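Local atomic coordinates of aldehyde dehydrogenase (Burkholderia cenocepacia, PDB entry 4O6R), a protein that probably oxidises aldehydes to carboxylic acids with NAD(P)+ as the electron acceptor, and binds adenosine monophosphate where family members hold the adenosine half of that cofactor. Residues V150-P155 with H474-A479; T163-G168 with G465-F470; T176-P181 with Q218-H223. One frame throughout, in Å; residues are numbered along the deposited sequence.

In the fold
All three contacts are buried and gather around the nucleotide-binding sheet. Interaction 1 and interaction 3 reach neighbouring parallel strands of it, 138-153 and 176-180, and each includes residues that touch AMP; interaction 2 uses helix 159-172, which lies between these strands in the chain. Interactions 1 and 2 share the C-terminal part, on or next to helix 469-475, and meet where Gln152 NE2 reaches Lys166 O and Asp475 OD2 reaches Arg466 N. Their chemistry differs: one amide-phenol bond with a water in interaction 1, a buried salt bridge and a methionine over an indole in interaction 2, and packing without hydrogen bonds between the segments in interaction 3.

Interaction 1: V150-P155 with H474-A479. With AMP (adenosine monophosphate), chain E.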
loop_
_atom_site.group_PDB
_atom_site.type_symbol
_atom_site.label_atom_id
_atom_site.label_comp_id
_atom_site.label_asym_id
_atom_site.label_seq_id
_atom_site.Cartn_x
_atom_site.Cartn_y
_atom_site.Cartn_z
ATOM N N VAL A 150 20.933 -15.157 -0.132
ATOM C CA VAL A 150 20.297 -15.349 -1.432
ATOM C C VAL A 150 21.357 -15.582 -2.487
ATOM O O VAL A 150 22.413 -14.948 -2.469
ATOM C CB VAL A 150 19.346 -14.203 -1.816
ATOM C CG1 VAL A 150 18.217 -14.094 -0.777
ATOM C CG2 VAL A 150 20.063 -12.886 -1.943
ATOM N N GLY A 151 21.055 -16.509 -3.387
ATOM C CA GLY A 151 21.951 -16.867 -4.455
ATOM C C GLY A 151 21.421 -16.271 -5.745
ATOM O O GLY A 151 20.203 -16.299 -5.983
ATOM N N GLN A 152 22.322 -15.753 -6.570
ATOM C CA GLN A 152 21.927 -15.080 -7.810
ATOM C C GLN A 152 22.832 -15.504 -8.943
ATOM O O GLN A 152 24.046 -15.406 -8.851
ATOM C CB GLN A 152 21.944 -13.561 -7.617
ATOM C CG GLN A 152 21.155 -13.113 -6.390
ATOM C CD GLN A 152 21.155 -11.613 -6.165
ATOM O OE1 GLN A 152 22.194 -10.947 -6.260
ATOM N NE2 GLN A 152 19.990 -11.062 -5.870
ATOM N N ILE A 153 22.220 -15.929 -10.042
ATOM C CA ILE A 153 22.932 -16.395 -11.228
ATOM C C ILE A 153 22.502 -15.522 -12.390
ATOM O O ILE A 153 21.317 -15.428 -12.679
ATOM C CB ILE A 153 22.640 -17.886 -11.508
ATOM C CG1 ILE A 153 23.176 -18.747 -10.369
ATOM C CG2 ILE A 153 23.290 -18.327 -12.816
ATOM C CD1 ILE A 153 22.672 -20.160 -10.329
ATOM N N VAL A 154 23.505 -14.975 -13.086
ATOM C CA VAL A 154 23.384 -13.838 -14.015
ATOM C C VAL A 154 24.043 -14.173 -15.374
ATOM O O VAL A 154 25.172 -14.656 -15.372
ATOM C CB VAL A 154 24.172 -12.649 -13.391
ATOM C CG1 VAL A 154 24.094 -11.415 -14.248
ATOM C CG2 VAL A 154 23.695 -12.349 -11.974
ATOM N N PRO A 155 23.370 -13.913 -16.535
ATOM C CA PRO A 155 24.022 -14.182 -17.782
ATOM C C PRO A 155 24.926 -13.030 -18.265
ATOM O O PRO A 155 25.166 -12.065 -17.526
ATOM C CB PRO A 155 22.848 -14.406 -18.725
ATOM C CG PRO A 155 21.798 -13.519 -18.225
ATOM C CD PRO A 155 22.009 -13.387 -16.746
ATOM N N HIS A 474 9.207 -7.155 -2.207
ATOM C CA HIS A 474 8.326 -8.215 -1.694
ATOM C C HIS A 474 8.950 -9.624 -1.886
ATOM O O HIS A 474 8.929 -10.453 -0.967
ATOM C CB HIS A 474 6.952 -8.118 -2.378
ATOM C CG HIS A 474 5.920 -9.041 -1.817
ATOM N ND1 HIS A 474 5.108 -8.690 -0.761
ATOM C CD2 HIS A 474 5.565 -10.298 -2.165
ATOM C CE1 HIS A 474 4.276 -9.686 -0.500
ATOM N NE2 HIS A 474 4.542 -10.679 -1.327
ATOM N N ASP A 475 9.480 -9.879 -3.081
ATOM C CA ASP A 475 10.047 -11.171 -3.446
ATOM C C ASP A 475 11.392 -11.428 -2.727
ATOM O O ASP A 475 11.902 -12.550 -2.773
ATOM C CB ASP A 475 10.329 -11.259 -4.968
ATOM C CG ASP A 475 9.085 -11.296 -5.839
ATOM O OD1 ASP A 475 7.956 -11.546 -5.335
ATOM O OD2 ASP A 475 9.292 -11.139 -7.082
ATOM N N TYR A 476 11.998 -10.399 -2.140
ATOM C CA TYR A 476 13.215 -10.560 -1.320
ATOM C C TYR A 476 12.975 -10.471 0.195
ATOM O O TYR A 476 13.933 -10.395 0.974
ATOM C CB TYR A 476 14.329 -9.586 -1.781
ATOM C CG TYR A 476 15.090 -10.191 -2.927
ATOM C CD1 TYR A 476 15.940 -11.261 -2.700
ATOM C CD2 TYR A 476 14.925 -9.743 -4.248
ATOM C CE1 TYR A 476 16.637 -11.859 -3.742
ATOM C CE2 TYR A 476 15.628 -10.338 -5.293
ATOM C CZ TYR A 476 16.488 -11.403 -5.007
ATOM O OH TYR A 476 17.195 -12.051 -5.988
ATOM N N THR A 477 11.708 -10.539 0.602
ATOM C CA THR A 477 11.368 -10.585 2.018
ATOM C C THR A 477 10.338 -11.678 2.275
ATOM O O THR A 477 9.814 -12.300 1.353
ATOM C CB THR A 477 10.832 -9.221 2.526
ATOM O OG1 THR A 477 9.716 -8.815 1.700
ATOM C CG2 THR A 477 11.933 -8.191 2.485
ATOM N N GLU A 478 10.077 -11.922 3.550
ATOM C CA GLU A 478 9.047 -12.879 3.941
ATOM C C GLU A 478 8.195 -12.262 5.019
ATOM O O GLU A 478 8.676 -11.475 5.838
ATOM C CB GLU A 478 9.644 -14.189 4.455
ATOM C CG GLU A 478 10.463 -13.964 5.713
ATOM C CD GLU A 478 11.514 -15.015 6.043
ATOM O OE1 GLU A 478 11.915 -15.815 5.156
ATOM O OE2 GLU A 478 11.940 -15.033 7.223
ATOM N N ALA A 479 6.924 -12.639 5.050
ATOM C CA ALA A 479 6.028 -12.123 6.074
ATOM C C ALA A 479 6.303 -12.832 7.417
ATOM O O ALA A 479 6.365 -14.079 7.498
ATOM C CB ALA A 479 4.578 -12.321 5.664
HETATM P P AMP E . 22.193 -20.332 -19.510
HETATM O O1P AMP E . 20.747 -19.987 -19.413
HETATM O O2P AMP E . 22.455 -21.828 -19.231
HETATM O O3P AMP E . 22.863 -19.739 -20.763
HETATM O "O5'" AMP E . 23.010 -19.564 -18.298
HETATM C "C5'" AMP E . 22.815 -18.259 -17.689
HETATM C "C4'" AMP E . 23.631 -18.252 -16.361
HETATM O "O4'" AMP E . 23.374 -19.487 -15.663
HETATM C "C3'" AMP E . 25.161 -18.185 -16.465
HETATM O "O3'" AMP E . 25.812 -17.375 -15.435
HETATM C "C2'" AMP E . 25.560 -19.670 -16.399
HETATM O "O2'" AMP E . 26.929 -19.959 -16.034
HETATM C "C1'" AMP E . 24.550 -20.257 -15.418
HETATM N N9 AMP E . 24.298 -21.735 -15.536
HETATM C C8 AMP E . 24.513 -22.546 -16.615
HETATM N N7 AMP E . 24.193 -23.848 -16.319
HETATM C C5 AMP E . 23.749 -23.900 -15.033
HETATM C C6 AMP E . 23.233 -24.926 -14.077
HETATM N N6 AMP E . 23.118 -26.216 -14.417
HETATM N N1 AMP E . 22.866 -24.569 -12.833
HETATM C C2 AMP E . 22.973 -23.287 -12.453
HETATM N N3 AMP E . 23.442 -22.303 -13.253
HETATM C C4 AMP E . 23.835 -22.513 -14.527
HETATM O O HOH W 1 17.753 -15.035 -4.856
#
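Gln152 holds CG anti to its carbonyl carbon (chi1 -51°) and is extended at chi2, which brings the amide of this strand residue to the phenol oxygen of Tyr476. Gln152 NE2 donates to Tyr476 OH at 3.0 Å, with an N-H...O angle of 155° and the oxygen close to the amide plane. Amide and ring are turned 80° apart, so the two flat groups meet nearly at right angles and do not stack. The same NE2 also bonds to Lys166 O on helix 159-172, and two acceptors thus fix the rotation of this buried amide. Tyr476 OH has a second neighbour in water 1, which lies 3.2 Å from it and donates a hydrogen bond to Gly151 O at 3.0 Å. The water thereby ties the phenol to the backbone of the strand as well as to its side chain. Val150 adds the apolar part: CG2 comes obliquely to 4.0 Å from Tyr476 CE1, and CG1 is equally near this carbon. At the far end of segment 150-155 the chain enters the nucleotide site. Val154 O accepts a hydrogen bond from AMP O3' at 2.8 Å, and Ile153 CD1 lies 3.7 Å from AMP N3, beside the adenine. Tyr476 itself follows helix 469-475 and comes just ahead of strand 477-485, its ring also in a cation-pi contact with Lys228 and its carbonyl bonded to Asn175. Strand 138-153 runs between strands 176-180 and 228-232, hydrogen-bonded to both, with Gln152 packed against Met167 and Ala170 of helix 159-172; the tyrosine reaches in past Ala173, just after that helix, and touches Ala230 of strand 228-232.

Interaction 2: T163-G168 with G465-F470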
loop_
_atom_site.group_PDB
_atom_site.type_symbol
_atom_site.label_atom_id
_atom_site.label_comp_id
_atom_site.label_asym_id
_atom_site.label_seq_id
_atom_site.Cartn_x
_atom_site.Cartn_y
_atom_site.Cartn_z
ATOM N N THR A 163 24.165 -6.523 -12.061
ATOM C CA THR A 163 24.621 -6.374 -10.666
ATOM C C THR A 163 23.630 -5.564 -9.862
ATOM O O THR A 163 23.308 -5.912 -8.718
ATOM C CB THR A 163 26.034 -5.745 -10.500
ATOM O OG1 THR A 163 26.062 -4.374 -10.918
ATOM C CG2 THR A 163 27.073 -6.538 -11.284
ATOM N N SER A 164 23.154 -4.478 -10.454
ATOM C CA SER A 164 22.202 -3.594 -9.797
ATOM C C SER A 164 20.802 -4.198 -9.738
ATOM O O SER A 164 20.144 -4.131 -8.698
ATOM C CB SER A 164 22.174 -2.228 -10.466
ATOM O OG SER A 164 21.555 -2.266 -11.753
ATOM N N TRP A 165 20.335 -4.803 -10.821
ATOM C CA TRP A 165 18.973 -5.371 -10.809
ATOM C C TRP A 165 18.802 -6.469 -9.746
ATOM O O TRP A 165 17.773 -6.576 -9.095
ATOM C CB TRP A 165 18.630 -5.955 -12.167
ATOM C CG TRP A 165 18.397 -4.966 -13.249
ATOM C CD1 TRP A 165 18.790 -3.652 -13.300
ATOM C CD2 TRP A 165 17.731 -5.227 -14.479
ATOM N NE1 TRP A 165 18.393 -3.080 -14.497
ATOM C CE2 TRP A 165 17.745 -4.032 -15.234
ATOM C CE3 TRP A 165 17.062 -6.351 -14.994
ATOM C CZ2 TRP A 165 17.107 -3.928 -16.485
ATOM C CZ3 TRP A 165 16.448 -6.254 -16.258
ATOM C CH2 TRP A 165 16.482 -5.051 -16.978
ATOM N N LYS A 166 19.834 -7.290 -9.616
ATOM C CA LYS A 166 19.874 -8.368 -8.641
ATOM C C LYS A 166 20.164 -7.919 -7.217
ATOM O O LYS A 166 19.397 -8.201 -6.278
ATOM C CB LYS A 166 20.965 -9.338 -9.039
ATOM C CG LYS A 166 20.677 -10.079 -10.311
ATOM C CD LYS A 166 19.573 -11.065 -10.109
ATOM C CE LYS A 166 18.622 -10.961 -11.254
ATOM N NZ LYS A 166 17.388 -11.748 -10.981
ATOM N N MET A 167 21.281 -7.231 -7.053
ATOM C CA MET A 167 21.771 -6.939 -5.731
ATOM C C MET A 167 21.088 -5.756 -5.077
ATOM O O MET A 167 21.013 -5.712 -3.852
ATOM C CB MET A 167 23.291 -6.759 -5.723
ATOM C CG MET A 167 23.998 -8.041 -6.133
ATOM S SD MET A 167 25.745 -8.078 -5.664
ATOM C CE MET A 167 26.458 -7.103 -6.997
ATOM N N GLY A 168 20.589 -4.815 -5.871
ATOM C CA GLY A 168 19.860 -3.678 -5.295
ATOM C C GLY A 168 18.747 -4.083 -4.320
ATOM O O GLY A 168 18.813 -3.745 -3.140
ATOM N N GLY A 465 8.323 -14.125 -10.756
ATOM C CA GLY A 465 9.005 -13.168 -9.934
ATOM C C GLY A 465 9.199 -11.908 -10.758
ATOM O O GLY A 465 9.053 -11.925 -11.996
ATOM N N ARG A 466 9.541 -10.820 -10.081
ATOM C CA ARG A 466 9.771 -9.541 -10.742
ATOM C C ARG A 466 11.047 -8.866 -10.238
ATOM O O ARG A 466 11.323 -8.866 -9.020
ATOM C CB ARG A 466 8.583 -8.617 -10.525
ATOM C CG ARG A 466 7.308 -9.068 -11.204
ATOM C CD ARG A 466 7.414 -8.859 -12.718
ATOM N NE ARG A 466 6.229 -9.257 -13.462
ATOM C CZ ARG A 466 5.920 -10.494 -13.850
ATOM N NH1 ARG A 466 6.711 -11.513 -13.578
ATOM N NH2 ARG A 466 4.810 -10.701 -14.568
ATOM N N GLU A 467 11.791 -8.295 -11.179
ATOM C CA GLU A 467 12.823 -7.329 -10.860
ATOM C C GLU A 467 12.124 -5.989 -10.680
ATOM O O GLU A 467 11.044 -5.803 -11.202
ATOM C CB GLU A 467 13.871 -7.162 -11.984
ATOM C CG GLU A 467 14.210 -8.368 -12.862
ATOM C CD GLU A 467 15.336 -9.219 -12.371
ATOM O OE1 GLU A 467 16.012 -8.838 -11.413
ATOM O OE2 GLU A 467 15.540 -10.293 -12.971
ATOM N N MET A 468 12.783 -5.083 -9.951
ATOM C CA MET A 468 12.399 -3.691 -9.793
ATOM C C MET A 468 11.264 -3.453 -8.780
ATOM O O MET A 468 10.424 -4.312 -8.488
ATOM C CB MET A 468 12.012 -3.062 -11.135
ATOM C CG MET A 468 12.973 -3.323 -12.287
ATOM S SD MET A 468 14.671 -2.910 -11.890
ATOM C CE MET A 468 15.307 -2.789 -13.543
ATOM N N GLY A 469 11.268 -2.259 -8.229
ATOM C CA GLY A 469 10.129 -1.756 -7.499
ATOM C C GLY A 469 9.858 -2.396 -6.163
ATOM O O GLY A 469 10.656 -3.165 -5.634
ATOM N N PHE A 470 8.691 -2.070 -5.632
ATOM C CA PHE A 470 8.173 -2.753 -4.454
ATOM C C PHE A 470 7.994 -4.248 -4.689
ATOM O O PHE A 470 8.076 -5.042 -3.773
ATOM C CB PHE A 470 6.862 -2.133 -4.007
ATOM C CG PHE A 470 7.019 -0.761 -3.416
ATOM C CD1 PHE A 470 7.436 -0.603 -2.106
ATOM C CD2 PHE A 470 6.813 0.375 -4.192
ATOM C CE1 PHE A 470 7.591 0.654 -1.558
ATOM C CE2 PHE A 470 6.950 1.629 -3.640
ATOM C CZ PHE A 470 7.342 1.766 -2.328
HETATM O O HOH W 2 15.580 -4.957 -9.460
HETATM O O HOH W 3 16.300 -8.870 -8.634
#
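Met468 lays its terminal methyl over one face of the Trp165 indole, above the five-membered ring, in an unusually close CH-pi contact: CE stands 3.3 Å from the centroid of that ring, 16° off the ring normal. Its sulfur lies over the same face, SD being 4.4 Å from the centroid and almost on the normal, so this is also a Met-aromatic contact. With CG anti to the carbonyl carbon, a bend at chi2 (-52°) folds the methionine back from the loop, after which its extended last torsion carries the methyl down to the ring. Glu467 crosses the tryptophan at about a right angle, its CG lying obliquely to the ring near CE3, with carboxylate and indole planes 48° apart. The carboxylate meets Lys166, whose CB starts away from the loop but whose chain, bent at chi2 and chi3, returns the ammonium group to it. Lys166 NZ gives Glu467 OE2 a salt-bridging hydrogen bond of 3.1 Å on the syn lone pair, with a weak second one to OE1. Two waters bridge the segments, one between backbones, the other to the Glu467 carboxylate. Water 2 donates to Trp165 O and accepts from Met468 N, each at 2.8 Å; water 3 lies 2.8 Å from both Trp165 O and Glu467 OE1. The carbonyl of Trp165 is thus the hub where helix 159-172 and the loop ahead of helix 469-475 are joined through solvent. Phe456 meets the indole edge-to-face, and Lys166 also packs on Val154 and on strand 228-232. Helix and loop are therefore joined by two unlike chemistries side by side: a buried, water-linked ion pair, and an indole face covered by an apolar, polarisable thioether.

Interaction 3: T176-P181 with Q218-H223; sequences TVVLKP and QRLAEH. With AMP (adenosine monophosphate), chain E.
Leu220 overlaps Val178 with one methyl and Lys180 with the other, reaching from helix 213-222 onto the face of strand 176-180. Its CG stands anti to the backbone N (chi1 -171°), which directs the branched end off the helix toward the strand. CD1 rests 3.8 Å from Val178 CG1 and nearly as close to CB, the two side chains sliding past each other in opposite directions. CD2 lies 3.7 Å from Val178 O and 4.2 Å from Lys180 CB, so this methyl sits against the Val178 carbonyl and the start of the Lys180 side chain. No hydrogen bond joins the segments; the contact is van der Waals packing, mostly aliphatic, with Ala53 of helix 47-66 also touching Val178. Beyond CB the lysine turns away from the helix. Bent at chi2, chi3 and chi4, it curls back so that NZ donates to Pro181 O at 2.8 Å, from above the carbonyl plane, and to AMP O2' at 3.0 Å, with a weaker bond to O3'. Glu183 forms a salt bridge with the same ammonium group and Gly211 O accepts a further bond, so five oxygens must share its three protons. On the helix, Gln218 meets the adenine: AMP N6 donates to its OE1 at 3.1 Å. The amide is steadied in turn by Glu222 one helical turn later, Gln218 NE2 giving OE2 a nearly straight bond of 2.7 Å with the acceptor in the amide plane. Segments 176-181 and 218-223 thus span the nucleotide from ribose to adenine, with Leu220 of the helix packed against the strand. A parallel strand bearing a lysine for the ribose hydroxyls, beside a helix flanking the adenine, is characteristic of the Rossmann-like cofactor domain of aldehyde dehydrogenases.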
loop_
_atom_site.group_PDB
_atom_site.type_symbol
_atom_site.label_atom_id
_atom_site.label_comp_id
_atom_site.label_asym_id
_atom_site.label_seq_id
_atom_site.Cartn_x
_atom_site.Cartn_y
_atom_site.Cartn_z
ATOM N N THR A 176 21.927 -11.198 2.574
ATOM C CA THR A 176 23.312 -11.217 2.107
ATOM C C THR A 176 23.314 -12.030 0.830
ATOM O O THR A 176 22.349 -12.758 0.535
ATOM C CB THR A 176 24.280 -11.792 3.145
ATOM O OG1 THR A 176 23.804 -13.073 3.577
ATOM C CG2 THR A 176 24.405 -10.847 4.299
ATOM N N VAL A 177 24.383 -11.890 0.064
ATOM C CA VAL A 177 24.363 -12.260 -1.345
ATOM C C VAL A 177 25.554 -13.094 -1.775
ATOM O O VAL A 177 26.676 -12.786 -1.435
ATOM C CB VAL A 177 24.268 -11.009 -2.260
ATOM C CG1 VAL A 177 24.552 -11.348 -3.721
ATOM C CG2 VAL A 177 22.889 -10.397 -2.119
ATOM N N VAL A 178 25.271 -14.162 -2.513
ATOM C CA VAL A 178 26.291 -14.883 -3.260
ATOM C C VAL A 178 25.839 -14.809 -4.714
ATOM O O VAL A 178 24.780 -15.338 -5.064
ATOM C CB VAL A 178 26.415 -16.341 -2.816
ATOM C CG1 VAL A 178 27.459 -17.051 -3.644
ATOM C CG2 VAL A 178 26.751 -16.395 -1.313
ATOM N N LEU A 179 26.637 -14.121 -5.523
ATOM C CA LEU A 179 26.301 -13.885 -6.891
ATOM C C LEU A 179 27.292 -14.624 -7.813
ATOM O O LEU A 179 28.512 -14.482 -7.683
ATOM C CB LEU A 179 26.231 -12.388 -7.186
ATOM C CG LEU A 179 25.682 -11.984 -8.574
ATOM C CD1 LEU A 179 24.868 -10.691 -8.516
ATOM C CD2 LEU A 179 26.798 -11.787 -9.547
ATOM N N LYS A 180 26.750 -15.382 -8.750
ATOM C CA LYS A 180 27.545 -16.059 -9.780
ATOM C C LYS A 180 27.335 -15.368 -11.128
ATOM O O LYS A 180 26.346 -15.642 -11.830
ATOM C CB LYS A 180 27.215 -17.560 -9.895
ATOM C CG LYS A 180 28.266 -18.278 -10.800
ATOM C CD LYS A 180 27.733 -19.351 -11.727
ATOM C CE LYS A 180 27.329 -18.871 -13.097
ATOM N NZ LYS A 180 28.432 -18.436 -13.987
ATOM N N PRO A 181 28.244 -14.452 -11.495
ATOM C CA PRO A 181 28.080 -13.785 -12.791
ATOM C C PRO A 181 28.550 -14.709 -13.892
ATOM O O PRO A 181 29.187 -15.752 -13.611
ATOM C CB PRO A 181 28.999 -12.567 -12.667
ATOM C CG PRO A 181 30.127 -13.069 -11.828
ATOM C CD PRO A 181 29.494 -14.029 -10.829
ATOM N N GLN A 218 25.476 -24.790 -10.174
ATOM C CA GLN A 218 24.701 -25.941 -9.684
ATOM C C GLN A 218 24.807 -26.033 -8.152
ATOM O O GLN A 218 23.821 -26.292 -7.471
ATOM C CB GLN A 218 25.198 -27.232 -10.333
ATOM C CG GLN A 218 24.376 -28.459 -10.049
ATOM C CD GLN A 218 23.029 -28.433 -10.739
ATOM O OE1 GLN A 218 22.884 -27.891 -11.848
ATOM N NE2 GLN A 218 22.021 -29.020 -10.085
ATOM N N ARG A 219 25.991 -25.794 -7.606
ATOM C CA ARG A 219 26.139 -25.875 -6.163
ATOM C C ARG A 219 25.329 -24.763 -5.478
ATOM O O ARG A 219 24.661 -25.005 -4.470
ATOM C CB ARG A 219 27.609 -25.808 -5.734
ATOM C CG ARG A 219 27.833 -25.862 -4.231
ATOM C CD ARG A 219 27.146 -27.048 -3.557
ATOM N NE ARG A 219 27.410 -27.049 -2.125
ATOM C CZ ARG A 219 26.726 -27.735 -1.224
ATOM N NH1 ARG A 219 25.720 -28.520 -1.579
ATOM N NH2 ARG A 219 27.047 -27.628 0.058
ATOM N N LEU A 220 25.420 -23.546 -6.017
ATOM C CA LEU A 220 24.659 -22.406 -5.478
ATOM C C LEU A 220 23.140 -22.726 -5.422
ATOM O O LEU A 220 22.487 -22.514 -4.399
ATOM C CB LEU A 220 24.914 -21.140 -6.323
ATOM C CG LEU A 220 24.361 -19.818 -5.767
ATOM C CD1 LEU A 220 24.756 -19.592 -4.302
ATOM C CD2 LEU A 220 24.870 -18.653 -6.615
ATOM N N ALA A 221 22.594 -23.239 -6.520
ATOM C CA ALA A 221 21.165 -23.596 -6.588
ATOM C C ALA A 221 20.797 -24.708 -5.608
ATOM O O ALA A 221 19.690 -24.703 -5.078
ATOM C CB ALA A 221 20.776 -23.982 -8.007
ATOM N N GLU A 222 21.711 -25.665 -5.381
ATOM C CA GLU A 222 21.462 -26.788 -4.458
ATOM C C GLU A 222 21.758 -26.483 -3.008
ATOM O O GLU A 222 21.399 -27.253 -2.145
ATOM C CB GLU A 222 22.309 -27.999 -4.834
ATOM C CG GLU A 222 21.907 -28.619 -6.145
ATOM C CD GLU A 222 22.864 -29.687 -6.661
ATOM O OE1 GLU A 222 23.934 -29.924 -6.052
ATOM O OE2 GLU A 222 22.552 -30.240 -7.734
ATOM N N HIS A 223 22.451 -25.388 -2.718
ATOM C CA HIS A 223 23.035 -25.209 -1.387
ATOM C C HIS A 223 21.954 -25.137 -0.292
ATOM O O HIS A 223 21.003 -24.362 -0.417
ATOM C CB HIS A 223 23.910 -23.957 -1.343
ATOM C CG HIS A 223 24.926 -23.983 -0.243
ATOM N ND1 HIS A 223 24.577 -23.952 1.088
ATOM C CD2 HIS A 223 26.280 -24.082 -0.274
ATOM C CE1 HIS A 223 25.670 -24.006 1.833
ATOM N NE2 HIS A 223 26.717 -24.089 1.028
HETATM P P AMP E . 22.193 -20.332 -19.510
HETATM O O1P AMP E . 20.747 -19.987 -19.413
HETATM O O2P AMP E . 22.455 -21.828 -19.231
HETATM O O3P AMP E . 22.863 -19.739 -20.763
HETATM O "O5'" AMP E . 23.010 -19.564 -18.298
HETATM C "C5'" AMP E . 22.815 -18.259 -17.689
HETATM C "C4'" AMP E . 23.631 -18.252 -16.361
HETATM O "O4'" AMP E . 23.374 -19.487 -15.663
HETATM C "C3'" AMP E . 25.161 -18.185 -16.465
HETATM O "O3'" AMP E . 25.812 -17.375 -15.435
HETATM C "C2'" AMP E . 25.560 -19.670 -16.399
HETATM O "O2'" AMP E . 26.929 -19.959 -16.034
HETATM C "C1'" AMP E . 24.550 -20.257 -15.418
HETATM N N9 AMP E . 24.298 -21.735 -15.536
HETATM C C8 AMP E . 24.513 -22.546 -16.615
HETATM N N7 AMP E . 24.193 -23.848 -16.319
HETATM C C5 AMP E . 23.749 -23.900 -15.033
HETATM C C6 AMP E . 23.233 -24.926 -14.077
HETATM N N6 AMP E . 23.118 -26.216 -14.417
HETATM N N1 AMP E . 22.866 -24.569 -12.833
HETATM C C2 AMP E . 22.973 -23.287 -12.453
HETATM N N3 AMP E . 23.442 -22.303 -13.253
HETATM C C4 AMP E . 23.835 -22.513 -14.527
#